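Ectonucleoside triphosphate diphosphohydrolase 4 (PDB 6WG5) belongs to the GDA1/CD39 family and probably shares the two-lobed fold of the actin-like superfamily. Local coordinates at residues K101-I106 with E148-D153; L109-A114 with V156-L161; Q288-R293 with E350-F355. All blocks are in the same frame, centred on the assembly; numbering follows the deposited sequence.

Overall arrangement
All three contacts belong to the part of the chain that forms the GDA1/CD39 family fold, but they divide into two regions. Contacts 1 and 2, with centres about 12 Å apart, both use helix 140-157 and what follows it, faced first by the short helix 102-105 and then by helix 107-116. Their segments adjoin in sequence and alternate along the chain, so the two contacts lie next to each other beside the mixed sheet that holds strands 40-48 and 127-131. Contact 3 comes later, between helix 283-296 and the chain at 350-355, which helix 345-352 leads into. Its centre is about 44 Å from that of contact 1 and about 49 Å from that of contact 2, consistent with a two-lobed, actin-like build.

Contact 1: residues K101-I106 with E148-D153; sequences KVSDYI and EDLLTD
Ser103 turns its hydroxyl into the flank of helix 140-157 at the middle of a helix-on-helix contact, part of the helical layer beside the sheet of an actin-like fold. The backbones approach closely here, with Ser103 CA 5.6 Å from Leu150 CA. Because OG lies beside the backbone N of its own residue (chi1 -66°), it points between Asp149 and Asp153, one helical turn apart. It sits 3.1 Å from Asp149 O and 3.4 Å from Asp153 CB. Asp149, with CG anti to its backbone N (chi1 -169°), extends its carboxylate toward the same serine and past Val102. Those two side chains run alongside in opposite directions, bringing Val102 CG1 to 3.3 Å from Asp149 OD2. On the apolar side, Leu150 leans across although its CB does not point at the other helix, and its CD2 branch meets Ile106. Ile146 and Ile154, also on helix 140-157, extend this apolar strip by touching Val102 and Ile106 respectively. Asp153 is further tied by a weak hydrogen bond from OD2 to His157 ND1. Within the strip, Leu150 CD2 lies 3.6 Å from Ile106 CG1.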
loop_
_atom_site.group_PDB
_atom_site.type_symbol
_atom_site.label_atom_id
_atom_site.label_comp_id
_atom_site.label_asym_id
_atom_site.label_seq_id
_atom_site.Cartn_x
_atom_site.Cartn_y
_atom_site.Cartn_z
ATOM N N LYS A 101 -16.418 16.458 20.102
ATOM C CA LYS A 101 -16.867 17.039 18.844
ATOM C C LYS A 101 -16.779 16.072 17.670
ATOM O O LYS A 101 -17.264 16.399 16.581
ATOM C CB LYS A 101 -16.030 18.295 18.553
ATOM C CG LYS A 101 -16.359 19.039 17.267
ATOM C CD LYS A 101 -15.414 20.220 17.080
ATOM C CE LYS A 101 -15.566 20.858 15.710
ATOM N NZ LYS A 101 -14.563 21.939 15.490
ATOM N N VAL A 102 -16.202 14.886 17.864
ATOM C CA VAL A 102 -15.837 14.042 16.731
ATOM C C VAL A 102 -17.061 13.374 16.112
ATOM O O VAL A 102 -17.121 13.178 14.893
ATOM C CB VAL A 102 -14.783 13.006 17.166
ATOM C CG1 VAL A 102 -15.414 11.883 17.991
ATOM C CG2 VAL A 102 -14.067 12.449 15.957
ATOM N N SER A 103 -18.049 13.005 16.929
ATOM C CA SER A 103 -19.186 12.248 16.415
ATOM C C SER A 103 -20.000 13.039 15.398
ATOM O O SER A 103 -20.697 12.431 14.577
ATOM C CB SER A 103 -20.082 11.799 17.569
ATOM O OG SER A 103 -19.406 10.868 18.397
ATOM N N ASP A 104 -19.933 14.370 15.429
ATOM C CA ASP A 104 -20.600 15.179 14.415
ATOM C C ASP A 104 -19.780 15.308 13.138
ATOM O O ASP A 104 -20.343 15.622 12.084
ATOM C CB ASP A 104 -20.903 16.576 14.963
ATOM C CG ASP A 104 -22.246 16.652 15.666
ATOM O OD1 ASP A 104 -23.151 15.864 15.319
ATOM O OD2 ASP A 104 -22.400 17.508 16.563
ATOM N N TYR A 105 -18.469 15.072 13.210
ATOM C CA TYR A 105 -17.620 15.199 12.030
ATOM C C TYR A 105 -17.823 14.036 11.069
ATOM O O TYR A 105 -17.812 14.226 9.847
ATOM C CB TYR A 105 -16.161 15.299 12.465
ATOM C CG TYR A 105 -15.150 14.930 11.407
ATOM C CD1 TYR A 105 -14.828 15.816 10.388
ATOM C CD2 TYR A 105 -14.502 13.703 11.439
ATOM C CE1 TYR A 105 -13.899 15.484 9.422
ATOM C CE2 TYR A 105 -13.570 13.362 10.478
ATOM C CZ TYR A 105 -13.272 14.256 9.473
ATOM O OH TYR A 105 -12.345 13.923 8.513
ATOM N N ILE A 106 -18.011 12.823 11.602
ATOM C CA ILE A 106 -18.257 11.650 10.768
ATOM C C ILE A 106 -19.732 11.454 10.453
ATOM O O ILE A 106 -20.077 10.520 9.715
ATOM C CB ILE A 106 -17.709 10.363 11.422
ATOM C CG1 ILE A 106 -18.295 10.161 12.825
ATOM C CG2 ILE A 106 -16.189 10.393 11.470
ATOM C CD1 ILE A 106 -19.466 9.216 12.864
ATOM N N GLU A 148 -14.099 6.316 22.135
ATOM C CA GLU A 148 -15.208 6.170 23.072
ATOM C C GLU A 148 -16.375 7.077 22.699
ATOM O O GLU A 148 -17.539 6.684 22.842
ATOM C CB GLU A 148 -14.728 6.456 24.493
ATOM C CG GLU A 148 -14.475 5.197 25.308
ATOM C CD GLU A 148 -13.639 5.454 26.546
ATOM O OE1 GLU A 148 -12.855 6.428 26.548
ATOM O OE2 GLU A 148 -13.766 4.684 27.521
ATOM N N ASP A 149 -16.093 8.291 22.221
ATOM C CA ASP A 149 -17.176 9.166 21.786
ATOM C C ASP A 149 -17.917 8.563 20.599
ATOM O O ASP A 149 -19.145 8.663 20.507
ATOM C CB ASP A 149 -16.632 10.550 21.434
ATOM C CG ASP A 149 -17.737 11.575 21.235
ATOM O OD1 ASP A 149 -18.823 11.402 21.828
ATOM O OD2 ASP A 149 -17.521 12.551 20.488
ATOM N N LEU A 150 -17.184 7.929 19.681
ATOM C CA LEU A 150 -17.826 7.221 18.578
ATOM C C LEU A 150 -18.619 6.022 19.081
ATOM O O LEU A 150 -19.738 5.770 18.618
ATOM C CB LEU A 150 -16.774 6.769 17.565
ATOM C CG LEU A 150 -16.069 7.866 16.765
ATOM C CD1 LEU A 150 -14.831 7.311 16.083
ATOM C CD2 LEU A 150 -17.013 8.470 15.741
ATOM N N LEU A 151 -18.057 5.273 20.033
ATOM C CA LEU A 151 -18.711 4.059 20.508
ATOM C C LEU A 151 -19.986 4.373 21.284
ATOM O O LEU A 151 -20.996 3.677 21.129
ATOM C CB LEU A 151 -17.740 3.254 21.373
ATOM C CG LEU A 151 -16.593 2.575 20.621
ATOM C CD1 LEU A 151 -15.529 2.088 21.591
ATOM C CD2 LEU A 151 -17.115 1.420 19.782
ATOM N N THR A 152 -19.961 5.408 22.124
ATOM C CA THR A 152 -21.132 5.724 22.936
ATOM C C THR A 152 -22.203 6.464 22.144
ATOM O O THR A 152 -23.389 6.372 22.483
ATOM C CB THR A 152 -20.730 6.565 24.152
ATOM O OG1 THR A 152 -20.196 7.823 23.719
ATOM C CG2 THR A 152 -19.696 5.836 25.001
ATOM N N ASP A 153 -21.817 7.187 21.093
ATOM C CA ASP A 153 -22.728 8.077 20.383
ATOM C C ASP A 153 -23.377 7.435 19.163
ATOM O O ASP A 153 -24.575 7.625 18.938
ATOM C CB ASP A 153 -21.979 9.343 19.948
ATOM C CG ASP A 153 -22.914 10.465 19.539
ATOM O OD1 ASP A 153 -22.736 11.599 20.037
ATOM O OD2 ASP A 153 -23.826 10.219 18.721
#

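Contact 2: residues L109-A114 with V156-L161; sequences LLNFAA and VHFDFL
A beta-alpha-beta crossover, running from strand 127-131 through helix 140-157 to the parallel strand 167-169, supplies one side of this contact: where the helix ends, Phe158 and Phe160 reach Leu110, Asn111 and Ala114 of helix 107-116. Phe158 is the first residue to leave helical geometry, with phi/psi of -138°/154°, and two residues further on Phe160 sends its ring to the same helix. The backbones stay well apart, Ala114 CA being 8.0 Å from Phe158 CA, and the two rings bridge the interval.

They do so in different ways. Phe158 offers a face: Leu110 CB stands 3.8 Å from the ring centroid and 25° off the ring normal, a CH-pi contact displaced toward the rim at CZ. The CD1 branch of the same leucine continues along the ring to 3.5 Å from Phe158 CE2. The Asn111 side chain sets out away from segment 156-161, but its amide turns back, bringing OD1 to the ring edge at 3.5 Å from Phe158 CE1. Phe160, by contrast, presents an edge. Ala114 CA lies in the plane of that ring, 4.0 Å from Phe160 CZ, and the methyl CB is 4.1 Å from the same CZ.

Leu127 of strand 127-131 touches both Leu110 and Phe160, so the helix and the chain after the crossover helix are joined over a shared strand residue. His122 meets the Phe160 ring too. Helices laid against a central mixed sheet in this manner are a feature of the actin-like fold.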
loop_
_atom_site.group_PDB
_atom_site.type_symbol
_atom_site.label_atom_id
_atom_site.label_comp_id
_atom_site.label_asym_id
_atom_site.label_seq_id
_atom_site.Cartn_x
_atom_site.Cartn_y
_atom_site.Cartn_z
ATOM N N LEU A 109 -20.741 11.099 6.797
ATOM C CA LEU A 109 -20.366 9.834 6.173
ATOM C C LEU A 109 -21.366 8.730 6.494
ATOM O O LEU A 109 -21.709 7.926 5.620
ATOM C CB LEU A 109 -18.966 9.415 6.624
ATOM C CG LEU A 109 -17.817 10.379 6.322
ATOM C CD1 LEU A 109 -16.504 9.825 6.856
ATOM C CD2 LEU A 109 -17.710 10.651 4.832
ATOM N N LEU A 110 -21.840 8.671 7.740
ATOM C CA LEU A 110 -22.747 7.596 8.132
ATOM C C LEU A 110 -24.143 7.814 7.559
ATOM O O LEU A 110 -24.812 6.853 7.165
ATOM C CB LEU A 110 -22.794 7.483 9.655
ATOM C CG LEU A 110 -21.452 7.207 10.342
ATOM C CD1 LEU A 110 -21.649 7.073 11.842
ATOM C CD2 LEU A 110 -20.782 5.958 9.781
ATOM N N ASN A 111 -24.602 9.066 7.512
ATOM C CA ASN A 111 -25.860 9.358 6.833
ATOM C C ASN A 111 -25.782 8.972 5.360
ATOM O O ASN A 111 -26.755 8.468 4.787
ATOM C CB ASN A 111 -26.206 10.839 6.984
ATOM C CG ASN A 111 -26.545 11.214 8.412
ATOM O OD1 ASN A 111 -27.310 10.520 9.082
ATOM N ND2 ASN A 111 -25.970 12.311 8.890
ATOM N N PHE A 112 -24.627 9.200 4.732
ATOM C CA PHE A 112 -24.433 8.776 3.351
ATOM C C PHE A 112 -24.612 7.269 3.216
ATOM O O PHE A 112 -25.303 6.789 2.309
ATOM C CB PHE A 112 -23.045 9.205 2.872
ATOM C CG PHE A 112 -22.690 8.701 1.503
ATOM C CD1 PHE A 112 -23.035 9.424 0.374
ATOM C CD2 PHE A 112 -22.004 7.510 1.345
ATOM C CE1 PHE A 112 -22.705 8.967 -0.887
ATOM C CE2 PHE A 112 -21.672 7.047 0.086
ATOM C CZ PHE A 112 -22.024 7.777 -1.031
ATOM N N ALA A 113 -23.993 6.502 4.118
ATOM C CA ALA A 113 -24.136 5.051 4.081
ATOM C C ALA A 113 -25.566 4.628 4.394
ATOM O O ALA A 113 -26.117 3.741 3.730
ATOM C CB ALA A 113 -23.162 4.405 5.065
ATOM N N ALA A 114 -26.186 5.255 5.400
ATOM C CA ALA A 114 -27.543 4.884 5.784
ATOM C C ALA A 114 -28.535 5.131 4.656
ATOM O O ALA A 114 -29.558 4.442 4.568
ATOM C CB ALA A 114 -27.962 5.658 7.034
ATOM N N VAL A 156 -26.771 5.034 19.219
ATOM C CA VAL A 156 -28.067 5.670 19.436
ATOM C C VAL A 156 -28.623 6.213 18.126
ATOM O O VAL A 156 -29.832 6.145 17.875
ATOM C CB VAL A 156 -27.942 6.777 20.500
ATOM C CG1 VAL A 156 -29.271 7.504 20.683
ATOM C CG2 VAL A 156 -27.465 6.191 21.821
ATOM N N HIS A 157 -27.757 6.757 17.272
ATOM C CA HIS A 157 -28.198 7.431 16.059
ATOM C C HIS A 157 -28.270 6.515 14.845
ATOM O O HIS A 157 -28.917 6.878 13.855
ATOM C CB HIS A 157 -27.266 8.607 15.747
ATOM C CG HIS A 157 -27.479 9.794 16.635
ATOM N ND1 HIS A 157 -26.439 10.476 17.229
ATOM C CD2 HIS A 157 -28.612 10.422 17.025
ATOM C CE1 HIS A 157 -26.923 11.472 17.949
ATOM N NE2 HIS A 157 -28.240 11.462 17.842
ATOM N N PHE A 158 -27.632 5.347 14.889
ATOM C CA PHE A 158 -27.640 4.421 13.765
ATOM C C PHE A 158 -27.829 3.003 14.281
ATOM O O PHE A 158 -27.474 2.689 15.420
ATOM C CB PHE A 158 -26.346 4.519 12.945
ATOM C CG PHE A 158 -26.041 5.909 12.460
ATOM C CD1 PHE A 158 -26.603 6.389 11.289
ATOM C CD2 PHE A 158 -25.191 6.736 13.176
ATOM C CE1 PHE A 158 -26.324 7.668 10.842
ATOM C CE2 PHE A 158 -24.907 8.014 12.734
ATOM C CZ PHE A 158 -25.474 8.481 11.565
ATOM N N ASP A 159 -28.391 2.148 13.427
ATOM C CA ASP A 159 -28.709 0.771 13.788
ATOM C C ASP A 159 -27.649 -0.224 13.333
ATOM O O ASP A 159 -27.870 -1.435 13.432
ATOM C CB ASP A 159 -30.070 0.379 13.206
ATOM C CG ASP A 159 -31.223 1.118 13.861
ATOM O OD1 ASP A 159 -31.115 1.454 15.061
ATOM O OD2 ASP A 159 -32.239 1.360 13.175
ATOM N N PHE A 160 -26.508 0.250 12.842
ATOM C CA PHE A 160 -25.457 -0.648 12.386
ATOM C C PHE A 160 -24.863 -1.428 13.554
ATOM O O PHE A 160 -24.843 -0.962 14.697
ATOM C CB PHE A 160 -24.354 0.144 11.683
ATOM C CG PHE A 160 -24.841 0.979 10.534
ATOM C CD1 PHE A 160 -25.704 0.449 9.590
ATOM C CD2 PHE A 160 -24.439 2.298 10.402
ATOM C CE1 PHE A 160 -26.153 1.217 8.532
ATOM C CE2 PHE A 160 -24.886 3.071 9.346
ATOM C CZ PHE A 160 -25.744 2.530 8.411
ATOM N N LEU A 161 -24.377 -2.633 13.258
ATOM C CA LEU A 161 -23.640 -3.414 14.247
ATOM C C LEU A 161 -22.338 -2.693 14.565
ATOM O O LEU A 161 -21.421 -2.659 13.738
ATOM C CB LEU A 161 -23.362 -4.823 13.731
ATOM C CG LEU A 161 -24.553 -5.726 13.414
ATOM C CD1 LEU A 161 -24.058 -7.030 12.810
ATOM C CD2 LEU A 161 -25.387 -5.997 14.656
#

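Contact 3: residues Q288-R293 with E350-F355; sequences QRYEDR and ETIQPF. With NAG (2-acetamido-2-deoxy-beta-D-glucopyranose), chain B.
Arg289 and Phe355 join helix 283-296 to segment 350-355, which continues helix 345-352, in an actin-like fold, here beside a glycan attached to the protein. The carbonyl oxygen of Phe355 receives two N-H groups of one guanidinium. Arg289 NH1 donates over 2.7 Å to Phe355 O, bent to an N-H...O angle of 135°. Arg289 NH2 adds a weak bond of 2.9 Å to the same Phe355 O, and it also hydrogen-bonds Gly280 O, so two backbone oxygens, Phe355 O and Gly280 O, take N-H groups of this guanidinium and limit its rotation. A bend at chi3 (51°) carries the guanidinium there. One of its faces is overlaid by the sugar NAG, whose methyl C8 lies 3.7 Å above the plane over its centre, and Phe355 CB takes the opposite face.

The Phe355 ring is held between two residues. Arg293 lays its guanidinium on one side, off-centre, with centres 4.2 Å apart and planes 29° apart, a stacked cation-pi arrangement. Over the other side comes Tyr290, its CB above the face and its ring edge directed at Phe355 in an offset edge-to-face pair with centroids 5.9 Å apart. The tyrosine hydroxyl is satisfied outside the contact by a hydrogen bond to Asp319 OD2. Thr351 likewise uses OG1 on Leu347 O within its own helix, while its methyl CG2 meets the tyrosine edge at CE1, 3.4 Å away. Within helix 283-296, Gln288 NE2 donates over 3.0 Å to Asp292 OD1 one turn on, meeting it from above the carboxylate plane. At the edge of the Arg293 guanidinium, NH1 rests 3.7 Å from Pro354 CB.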
loop_
_atom_site.group_PDB
_atom_site.type_symbol
_atom_site.label_atom_id
_atom_site.label_comp_id
_atom_site.label_asym_id
_atom_site.label_seq_id
_atom_site.Cartn_x
_atom_site.Cartn_y
_atom_site.Cartn_z
ATOM N N GLN A 288 15.189 15.070 -0.092
ATOM C CA GLN A 288 15.412 16.058 0.958
ATOM C C GLN A 288 16.596 15.670 1.834
ATOM O O GLN A 288 17.415 16.522 2.195
ATOM C CB GLN A 288 14.145 16.226 1.800
ATOM C CG GLN A 288 14.247 17.317 2.856
ATOM C CD GLN A 288 14.567 18.676 2.259
ATOM O OE1 GLN A 288 13.816 19.196 1.433
ATOM N NE2 GLN A 288 15.693 19.253 2.668
ATOM N N ARG A 289 16.704 14.388 2.187
ATOM C CA ARG A 289 17.860 13.931 2.951
ATOM C C ARG A 289 19.146 14.139 2.164
ATOM O O ARG A 289 20.197 14.451 2.738
ATOM C CB ARG A 289 17.688 12.459 3.324
ATOM C CG ARG A 289 16.504 12.180 4.242
ATOM C CD ARG A 289 16.228 10.693 4.329
ATOM N NE ARG A 289 17.440 9.957 4.662
ATOM C CZ ARG A 289 17.664 8.687 4.346
ATOM N NH1 ARG A 289 18.808 8.114 4.697
ATOM N NH2 ARG A 289 16.758 7.990 3.674
ATOM N N TYR A 290 19.079 13.973 0.841
ATOM C CA TYR A 290 20.250 14.181 -0.003
ATOM C C TYR A 290 20.649 15.652 -0.027
ATOM O O TYR A 290 21.827 15.990 0.138
ATOM C CB TYR A 290 19.960 13.661 -1.413
ATOM C CG TYR A 290 21.042 13.936 -2.433
ATOM C CD1 TYR A 290 22.285 13.331 -2.335
ATOM C CD2 TYR A 290 20.810 14.785 -3.506
ATOM C CE1 TYR A 290 23.274 13.576 -3.270
ATOM C CE2 TYR A 290 21.788 15.033 -4.445
ATOM C CZ TYR A 290 23.019 14.426 -4.324
ATOM O OH TYR A 290 24.001 14.674 -5.256
ATOM N N GLU A 291 19.675 16.545 -0.222
ATOM C CA GLU A 291 19.972 17.973 -0.195
ATOM C C GLU A 291 20.482 18.412 1.171
ATOM O O GLU A 291 21.338 19.299 1.254
ATOM C CB GLU A 291 18.727 18.775 -0.580
ATOM C CG GLU A 291 18.306 18.601 -2.037
ATOM C CD GLU A 291 17.062 19.395 -2.396
ATOM O OE1 GLU A 291 16.531 20.110 -1.520
ATOM O OE2 GLU A 291 16.614 19.305 -3.559
ATOM N N ASP A 292 19.978 17.803 2.246
ATOM C CA ASP A 292 20.447 18.152 3.583
ATOM C C ASP A 292 21.942 17.906 3.725
ATOM O O ASP A 292 22.647 18.692 4.367
ATOM C CB ASP A 292 19.676 17.360 4.640
ATOM C CG ASP A 292 18.272 17.889 4.863
ATOM O OD1 ASP A 292 18.002 19.052 4.496
ATOM O OD2 ASP A 292 17.439 17.140 5.417
ATOM N N ARG A 293 22.448 16.818 3.139
ATOM C CA ARG A 293 23.867 16.511 3.284
ATOM C C ARG A 293 24.719 17.399 2.384
ATOM O O ARG A 293 25.831 17.780 2.761
ATOM C CB ARG A 293 24.134 15.033 2.990
ATOM C CG ARG A 293 25.374 14.506 3.704
ATOM C CD ARG A 293 25.792 13.125 3.227
ATOM N NE ARG A 293 25.086 12.048 3.918
ATOM C CZ ARG A 293 25.327 10.752 3.728
ATOM N NH1 ARG A 293 26.260 10.367 2.864
ATOM N NH2 ARG A 293 24.637 9.838 4.401
ATOM N N GLU A 350 25.248 5.978 -7.518
ATOM C CA GLU A 350 26.333 5.780 -6.563
ATOM C C GLU A 350 26.284 6.807 -5.443
ATOM O O GLU A 350 26.620 6.489 -4.297
ATOM C CB GLU A 350 27.683 5.850 -7.277
ATOM C CG GLU A 350 27.821 4.887 -8.445
ATOM C CD GLU A 350 27.577 3.444 -8.045
ATOM O OE1 GLU A 350 27.701 3.127 -6.843
ATOM O OE2 GLU A 350 27.257 2.626 -8.934
ATOM N N THR A 351 25.864 8.034 -5.750
ATOM C CA THR A 351 25.873 9.094 -4.748
ATOM C C THR A 351 24.825 8.849 -3.669
ATOM O O THR A 351 25.068 9.130 -2.490
ATOM C CB THR A 351 25.636 10.446 -5.420
ATOM O OG1 THR A 351 26.560 10.608 -6.504
ATOM C CG2 THR A 351 25.827 11.579 -4.426
ATOM N N ILE A 352 23.654 8.329 -4.051
ATOM C CA ILE A 352 22.542 8.185 -3.116
ATOM C C ILE A 352 22.553 6.848 -2.388
ATOM O O ILE A 352 21.694 6.621 -1.525
ATOM C CB ILE A 352 21.194 8.377 -3.844
ATOM C CG1 ILE A 352 21.000 7.297 -4.914
ATOM C CG2 ILE A 352 21.129 9.779 -4.448
ATOM C CD1 ILE A 352 19.716 7.431 -5.707
ATOM N N GLN A 353 23.495 5.960 -2.707
ATOM C CA GLN A 353 23.626 4.690 -1.992
ATOM C C GLN A 353 23.578 4.843 -0.478
ATOM O O GLN A 353 22.772 4.152 0.164
ATOM C CB GLN A 353 24.936 4.008 -2.412
ATOM C CG GLN A 353 24.845 3.221 -3.699
ATOM C CD GLN A 353 24.180 1.880 -3.507
ATOM O OE1 GLN A 353 23.104 1.627 -4.044
ATOM N NE2 GLN A 353 24.817 1.008 -2.734
ATOM N N PRO A 354 24.388 5.699 0.149
ATOM C CA PRO A 354 24.388 5.764 1.621
ATOM C C PRO A 354 23.020 5.998 2.231
ATOM O O PRO A 354 22.768 5.554 3.359
ATOM C CB PRO A 354 25.334 6.939 1.916
ATOM C CG PRO A 354 26.202 7.046 0.714
ATOM C CD PRO A 354 25.356 6.634 -0.448
ATOM N N PHE A 355 22.125 6.681 1.523
ATOM C CA PHE A 355 20.852 7.084 2.104
ATOM C C PHE A 355 19.862 5.936 2.229
ATOM O O PHE A 355 18.826 6.107 2.880
ATOM C CB PHE A 355 20.251 8.218 1.274
ATOM C CG PHE A 355 21.102 9.452 1.262
ATOM C CD1 PHE A 355 20.930 10.437 2.219
ATOM C CD2 PHE A 355 22.097 9.614 0.313
ATOM C CE1 PHE A 355 21.720 11.567 2.218
ATOM C CE2 PHE A 355 22.890 10.742 0.309
ATOM C CZ PHE A 355 22.702 11.719 1.263
HETATM C C1 NAG B . 19.898 6.769 8.335
HETATM C C2 NAG B . 18.711 7.375 9.091
HETATM C C3 NAG B . 19.150 8.601 9.892
HETATM C C4 NAG B . 20.378 8.301 10.743
HETATM C C5 NAG B . 21.471 7.679 9.887
HETATM C C6 NAG B . 22.674 7.233 10.685
HETATM C C7 NAG B . 16.407 7.242 8.241
HETATM C C8 NAG B . 15.439 7.748 7.214
HETATM N N2 NAG B . 17.646 7.737 8.170
HETATM O O3 NAG B . 18.075 9.018 10.727
HETATM O O4 NAG B . 20.883 9.515 11.288
HETATM O O5 NAG B . 20.958 6.510 9.238
HETATM O O6 NAG B . 23.512 6.379 9.918
HETATM O O7 NAG B . 16.082 6.420 9.092
#